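Local atomic coordinates of putative curved DNA-binding protein (Chaetomium thermophilum var. thermophilum DSM 1495, PDB entry 4IPA), a protein that probably acts in ribosome biogenesis as an Arx1 factor with a methionine aminopeptidase-like fold, and may bind DNA. Residues Val163-Val169 and Ile384-Leu389; Lys228-Ile232 and Pro245-Trp251. One frame throughout, in Å; residues are numbered along the deposited sequence.

Contact 1 of 2, residues Val163-Val169 and Ile384-Leu389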
loop_
_atom_site.group_PDB
_atom_site.type_symbol
_atom_site.label_atom_id
_atom_site.label_comp_id
_atom_site.label_asym_id
_atom_site.label_seq_id
_atom_site.Cartn_x
_atom_site.Cartn_y
_atom_site.Cartn_z
ATOM N N VAL A 163 -14.276 4.988 4.685
ATOM C CA VAL A 163 -15.304 3.977 4.873
ATOM C C VAL A 163 -14.696 2.615 5.229
ATOM O O VAL A 163 -15.101 1.998 6.210
ATOM C CB VAL A 163 -16.229 3.849 3.646
ATOM C CG1 VAL A 163 -17.214 2.672 3.827
ATOM C CG2 VAL A 163 -16.977 5.147 3.441
ATOM N N LEU A 164 -13.725 2.153 4.448
ATOM C CA LEU A 164 -13.052 0.876 4.731
ATOM C C LEU A 164 -12.515 0.796 6.168
ATOM O O LEU A 164 -12.750 -0.181 6.876
ATOM C CB LEU A 164 -11.905 0.627 3.740
ATOM C CG LEU A 164 -11.105 -0.650 3.985
ATOM C CD1 LEU A 164 -12.058 -1.835 4.180
ATOM C CD2 LEU A 164 -10.092 -0.928 2.848
ATOM N N LEU A 165 -11.790 1.822 6.592
ATOM C CA LEU A 165 -11.241 1.847 7.945
ATOM C C LEU A 165 -12.325 1.660 9.029
ATOM O O LEU A 165 -12.113 0.941 10.013
ATOM C CB LEU A 165 -10.443 3.138 8.176
ATOM C CG LEU A 165 -9.122 3.260 7.396
ATOM C CD1 LEU A 165 -8.439 4.630 7.612
ATOM C CD2 LEU A 165 -8.163 2.116 7.745
ATOM N N ARG A 166 -13.473 2.306 8.831
ATOM C CA ARG A 166 -14.603 2.211 9.752
ATOM C C ARG A 166 -15.293 0.847 9.700
ATOM O O ARG A 166 -15.796 0.366 10.713
ATOM C CB ARG A 166 -15.599 3.345 9.494
ATOM C CG ARG A 166 -15.174 4.648 10.148
ATOM C CD ARG A 166 -15.771 5.857 9.459
ATOM N NE ARG A 166 -15.274 7.085 10.070
ATOM C CZ ARG A 166 -14.144 7.696 9.712
ATOM N NH1 ARG A 166 -13.394 7.193 8.734
ATOM N NH2 ARG A 166 -13.764 8.804 10.338
ATOM N N LEU A 167 -15.288 0.213 8.528
ATOM C CA LEU A 167 -15.847 -1.127 8.387
ATOM C C LEU A 167 -14.960 -2.156 9.070
ATOM O O LEU A 167 -15.345 -3.320 9.212
ATOM C CB LEU A 167 -16.030 -1.494 6.912
ATOM C CG LEU A 167 -17.094 -0.662 6.187
ATOM C CD1 LEU A 167 -17.211 -1.020 4.707
ATOM C CD2 LEU A 167 -18.428 -0.858 6.889
ATOM N N MET A 168 -13.771 -1.728 9.495
ATOM C CA MET A 168 -12.807 -2.657 10.077
ATOM C C MET A 168 -12.808 -2.647 11.606
ATOM O O MET A 168 -12.239 -3.531 12.243
ATOM C CB MET A 168 -11.396 -2.397 9.534
ATOM C CG MET A 168 -11.212 -2.725 8.043
ATOM S SD MET A 168 -9.494 -2.483 7.501
ATOM C CE MET A 168 -8.679 -3.953 8.157
ATOM N N VAL A 169 -13.426 -1.638 12.195
ATOM C CA VAL A 169 -13.636 -1.623 13.631
ATOM C C VAL A 169 -14.523 -2.816 13.999
ATOM O O VAL A 169 -15.628 -2.947 13.482
ATOM C CB VAL A 169 -14.278 -0.299 14.076
ATOM C CG1 VAL A 169 -14.453 -0.275 15.603
ATOM C CG2 VAL A 169 -13.401 0.860 13.630
ATOM N N ILE A 384 -22.139 5.642 8.219
ATOM C CA ILE A 384 -20.831 5.034 8.477
ATOM C C ILE A 384 -19.730 6.087 8.674
ATOM O O ILE A 384 -18.967 6.028 9.637
ATOM C CB ILE A 384 -20.430 4.055 7.358
ATOM C CG1 ILE A 384 -21.393 2.865 7.325
ATOM C CG2 ILE A 384 -19.011 3.551 7.568
ATOM C CD1 ILE A 384 -21.440 2.157 5.992
ATOM N N LEU A 385 -19.675 7.070 7.784
ATOM C CA LEU A 385 -18.682 8.137 7.898
ATOM C C LEU A 385 -18.756 8.920 9.203
ATOM O O LEU A 385 -17.768 9.532 9.610
ATOM C CB LEU A 385 -18.797 9.099 6.719
ATOM C CG LEU A 385 -18.231 8.506 5.429
ATOM C CD1 LEU A 385 -18.439 9.453 4.260
ATOM C CD2 LEU A 385 -16.758 8.201 5.639
ATOM N N GLU A 386 -19.923 8.912 9.849
ATOM C CA GLU A 386 -20.087 9.573 11.149
ATOM C C GLU A 386 -19.517 8.746 12.309
ATOM O O GLU A 386 -19.207 9.289 13.368
ATOM C CB GLU A 386 -21.562 9.902 11.414
ATOM C CG GLU A 386 -22.113 11.023 10.532
ATOM C CD GLU A 386 -21.211 12.255 10.529
ATOM O OE1 GLU A 386 -20.980 12.823 11.613
ATOM O OE2 GLU A 386 -20.724 12.652 9.446
ATOM N N GLN A 387 -19.393 7.438 12.109
ATOM C CA GLN A 387 -18.825 6.562 13.125
ATOM C C GLN A 387 -17.367 6.924 13.381
ATOM O O GLN A 387 -16.644 7.310 12.466
ATOM C CB GLN A 387 -18.917 5.105 12.688
ATOM C CG GLN A 387 -20.308 4.642 12.339
ATOM C CD GLN A 387 -20.299 3.280 11.679
ATOM O OE1 GLN A 387 -21.302 2.846 11.100
ATOM N NE2 GLN A 387 -19.154 2.594 11.752
ATOM N N PRO A 388 -16.931 6.808 14.640
ATOM C CA PRO A 388 -15.549 7.152 14.979
ATOM C C PRO A 388 -14.612 6.015 14.595
ATOM O O PRO A 388 -15.063 4.887 14.400
ATOM C CB PRO A 388 -15.600 7.302 16.501
ATOM C CG PRO A 388 -16.677 6.347 16.922
ATOM C CD PRO A 388 -17.700 6.345 15.812
ATOM N N LEU A 389 -13.327 6.319 14.463
ATOM C CA LEU A 389 -12.329 5.306 14.160
ATOM C C LEU A 389 -11.717 4.772 15.449
ATOM O O LEU A 389 -11.238 3.634 15.514
ATOM C CB LEU A 389 -11.241 5.899 13.266
ATOM C CG LEU A 389 -11.277 5.467 11.802
ATOM C CD1 LEU A 389 -10.152 6.147 11.036
ATOM C CD2 LEU A 389 -11.180 3.941 11.680
HETATM O O HOH W 1 -15.360 10.058 12.470
#
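R166 reaches across from the last turns of helix 148-167 to the C-terminal end of helix 379-386, and its guanidinium settles among the main-chain oxygens at and just past that helix end. NE donates to Q387 O over 2.8 Å, with an N-H...O angle of 148° and the oxygen lying 16° out of the guanidinium plane. The chain is extended from CG to NE (chi3 -177°), which carries the charged group beyond I384 O; CD passes that oxygen at 3.2 Å. A positive group beside such a helix end is likely to be stabilised by the helix dipole. L389 CG then lies over one face of the guanidinium, offset toward its rim, while NH1 forms a salt bridge with E162 one turn back.

The tight part is apolar and gathers near the arginine's aliphatic stem. L389 CD2 presses against L165 CB at 3.7 Å, and V163 CG2 meets L385 CD2 at 3.8 Å, the two side chains crossing at about a right angle. I384 CG2 rests 3.9 Å from R166 CB.

Elsewhere the fit slackens. L167 CD2 comes only within 4.4 Å of I384 CD1, and V169 meets L389 loosely. Toward solvent, around exposed P388, a water takes over: it accepts from R166 NH2 in the guanidinium plane and donates to Q387 O, so that this carbonyl is held by two donors.

L164 and M168 lean on strand 250-258, and L389 makes backbone hydrogen bonds with I356 of strand 355-360. The contact thus docks the C-terminal helix and its tail against a helix backing the antiparallel sheet, an arrangement consistent with the pita-bread fold of the M24 family.

Contact 2 of 2, residues Lys228-Ile232 and Pro245-Trp251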
loop_
_atom_site.group_PDB
_atom_site.type_symbol
_atom_site.label_atom_id
_atom_site.label_comp_id
_atom_site.label_asym_id
_atom_site.label_seq_id
_atom_site.Cartn_x
_atom_site.Cartn_y
_atom_site.Cartn_z
ATOM N N LYS A 228 -2.333 -14.086 7.567
ATOM C CA LYS A 228 -3.307 -15.173 7.423
ATOM C C LYS A 228 -4.745 -14.694 7.302
ATOM O O LYS A 228 -5.657 -15.494 7.157
ATOM C CB LYS A 228 -3.166 -16.214 8.543
ATOM C CG LYS A 228 -3.421 -15.675 9.925
ATOM C CD LYS A 228 -3.290 -16.752 10.994
ATOM C CE LYS A 228 -3.468 -16.143 12.389
ATOM N NZ LYS A 228 -3.395 -17.160 13.494
ATOM N N LYS A 229 -4.940 -13.385 7.345
ATOM C CA LYS A 229 -6.239 -12.812 7.037
ATOM C C LYS A 229 -6.059 -11.751 5.956
ATOM O O LYS A 229 -5.023 -11.084 5.901
ATOM C CB LYS A 229 -6.881 -12.220 8.298
ATOM C CG LYS A 229 -6.820 -13.183 9.496
ATOM C CD LYS A 229 -7.648 -12.737 10.714
ATOM C CE LYS A 229 -7.172 -11.444 11.321
ATOM N NZ LYS A 229 -7.778 -11.240 12.680
ATOM N N LYS A 230 -7.066 -11.600 5.098
ATOM C CA LYS A 230 -7.035 -10.569 4.072
ATOM C C LYS A 230 -8.446 -10.164 3.632
ATOM O O LYS A 230 -9.386 -10.972 3.631
ATOM C CB LYS A 230 -6.237 -11.034 2.857
ATOM C CG LYS A 230 -6.981 -12.036 2.012
ATOM C CD LYS A 230 -6.059 -12.781 1.069
ATOM C CE LYS A 230 -6.771 -13.974 0.455
ATOM N NZ LYS A 230 -5.841 -14.761 -0.416
ATOM N N ILE A 231 -8.577 -8.900 3.261
ATOM C CA ILE A 231 -9.814 -8.404 2.689
ATOM C C ILE A 231 -9.579 -8.085 1.223
ATOM O O ILE A 231 -8.698 -7.302 0.895
ATOM C CB ILE A 231 -10.268 -7.142 3.418
ATOM C CG1 ILE A 231 -10.606 -7.493 4.874
ATOM C CG2 ILE A 231 -11.467 -6.521 2.709
ATOM C CD1 ILE A 231 -10.975 -6.295 5.727
ATOM N N ILE A 232 -10.338 -8.706 0.333
ATOM C CA ILE A 232 -10.166 -8.426 -1.079
ATOM C C ILE A 232 -11.362 -7.659 -1.631
ATOM O O ILE A 232 -12.456 -8.209 -1.701
ATOM C CB ILE A 232 -9.984 -9.702 -1.893
ATOM C CG1 ILE A 232 -8.865 -10.560 -1.303
ATOM C CG2 ILE A 232 -9.725 -9.352 -3.374
ATOM C CD1 ILE A 232 -8.559 -11.815 -2.110
ATOM N N PRO A 245 -11.012 -8.509 10.862
ATOM C CA PRO A 245 -10.116 -7.748 11.739
ATOM C C PRO A 245 -10.513 -7.912 13.207
ATOM O O PRO A 245 -11.700 -7.875 13.518
ATOM C CB PRO A 245 -10.335 -6.297 11.296
ATOM C CG PRO A 245 -10.998 -6.391 9.952
ATOM C CD PRO A 245 -11.798 -7.638 9.974
ATOM N N GLU A 246 -9.523 -8.077 14.078
ATOM C CA GLU A 246 -9.744 -8.281 15.495
ATOM C C GLU A 246 -8.810 -7.375 16.271
ATOM O O GLU A 246 -7.705 -7.052 15.804
ATOM C CB GLU A 246 -9.443 -9.732 15.890
ATOM C CG GLU A 246 -10.313 -10.785 15.220
ATOM C CD GLU A 246 -10.039 -12.187 15.763
ATOM O OE1 GLU A 246 -9.214 -12.903 15.166
ATOM O OE2 GLU A 246 -10.641 -12.574 16.793
ATOM N N VAL A 247 -9.246 -6.978 17.463
ATOM C CA VAL A 247 -8.380 -6.285 18.404
ATOM C C VAL A 247 -7.114 -7.112 18.546
ATOM O O VAL A 247 -7.186 -8.335 18.631
ATOM C CB VAL A 247 -9.069 -6.128 19.777
ATOM C CG1 VAL A 247 -8.049 -5.781 20.877
ATOM C CG2 VAL A 247 -10.181 -5.080 19.701
ATOM N N GLY A 248 -5.957 -6.456 18.553
ATOM C CA GLY A 248 -4.679 -7.162 18.542
ATOM C C GLY A 248 -4.013 -7.226 17.162
ATOM O O GLY A 248 -2.819 -7.501 17.061
ATOM N N ASP A 249 -4.780 -6.970 16.100
ATOM C CA ASP A 249 -4.272 -7.071 14.723
ATOM C C ASP A 249 -3.506 -5.825 14.263
ATOM O O ASP A 249 -3.852 -4.692 14.623
ATOM C CB ASP A 249 -5.422 -7.246 13.729
ATOM C CG ASP A 249 -6.029 -8.650 13.721
ATOM O OD1 ASP A 249 -5.551 -9.565 14.429
ATOM O OD2 ASP A 249 -7.003 -8.827 12.958
ATOM N N VAL A 250 -2.482 -6.037 13.441
ATOM C CA VAL A 250 -1.997 -4.969 12.566
ATOM C C VAL A 250 -2.271 -5.286 11.080
ATOM O O VAL A 250 -2.003 -6.402 10.598
ATOM C CB VAL A 250 -0.510 -4.654 12.800
ATOM C CG1 VAL A 250 -0.007 -3.689 11.742
ATOM C CG2 VAL A 250 -0.315 -4.072 14.191
ATOM N N TRP A 251 -2.807 -4.294 10.365
ATOM C CA TRP A 251 -3.155 -4.448 8.957
ATOM C C TRP A 251 -2.504 -3.408 8.043
ATOM O O TRP A 251 -2.352 -2.236 8.403
ATOM C CB TRP A 251 -4.660 -4.321 8.774
ATOM C CG TRP A 251 -5.461 -5.470 9.233
ATOM C CD1 TRP A 251 -5.774 -5.789 10.526
ATOM C CD2 TRP A 251 -6.110 -6.443 8.406
ATOM N NE1 TRP A 251 -6.550 -6.914 10.556
ATOM C CE2 TRP A 251 -6.788 -7.333 9.268
ATOM C CE3 TRP A 251 -6.194 -6.644 7.016
ATOM C CZ2 TRP A 251 -7.535 -8.415 8.796
ATOM C CZ3 TRP A 251 -6.932 -7.712 6.540
ATOM C CH2 TRP A 251 -7.599 -8.591 7.436
#
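A single carboxylate oxygen, OD2 of D249, gathers three donors, one of them K229 from the other segment. It sits at the end of a type II beta turn, E246 to D249, that leads into strand 250-258 of the five-stranded antiparallel sheet of this pita-bread-like fold. K229 NZ approaches D249 OD2 on its syn side at 2.5 Å, a short distance best read with caution. The amide of E246 comes from above the carboxylate plane, and W251 NE1 reaches D249 OD2 on the anti side at 3.1 Å, so the group is fixed from three directions. K229 bends at chi3 (-63°) to bring its amine here, where it also forms a weak salt bridge with E246 OE1 and a hydrogen bond to V244 O. Replacing D249 by an alanine is likely to leave K229 without one of its carboxylate partners and both the turn amide and the indole N-H without this acceptor. Behind the charges the indole packs against segment 228-232: K229 CB lies 3.8 Å from W251 CH2, and the amide N of I231 lies at the ring edge. P245 lies over one face of the indole, its CG 3.9 Å above the ring plane and offset toward the rim.

Contact 2 is nested in the chain inside the long loop that contact 1 closes, and the two have centres about 15 Å apart. M168, which has no partner in 384-389, joins them. M168 CE touches W251 CD2 at 3.6 Å and reaches I231 CD1 at 4.1 Å, while M168 O packs 3.5 Å from P245 CB. This one residue thus meets both segments of contact 2. The general lesson is that neighbouring contacts may be joined by a bridging residue that belongs to one segment but packs on the other contact: a polar grip at the C-terminal helix and a charged turn at the start of the sheet's middle strand are linked here by plain packing through one methionine.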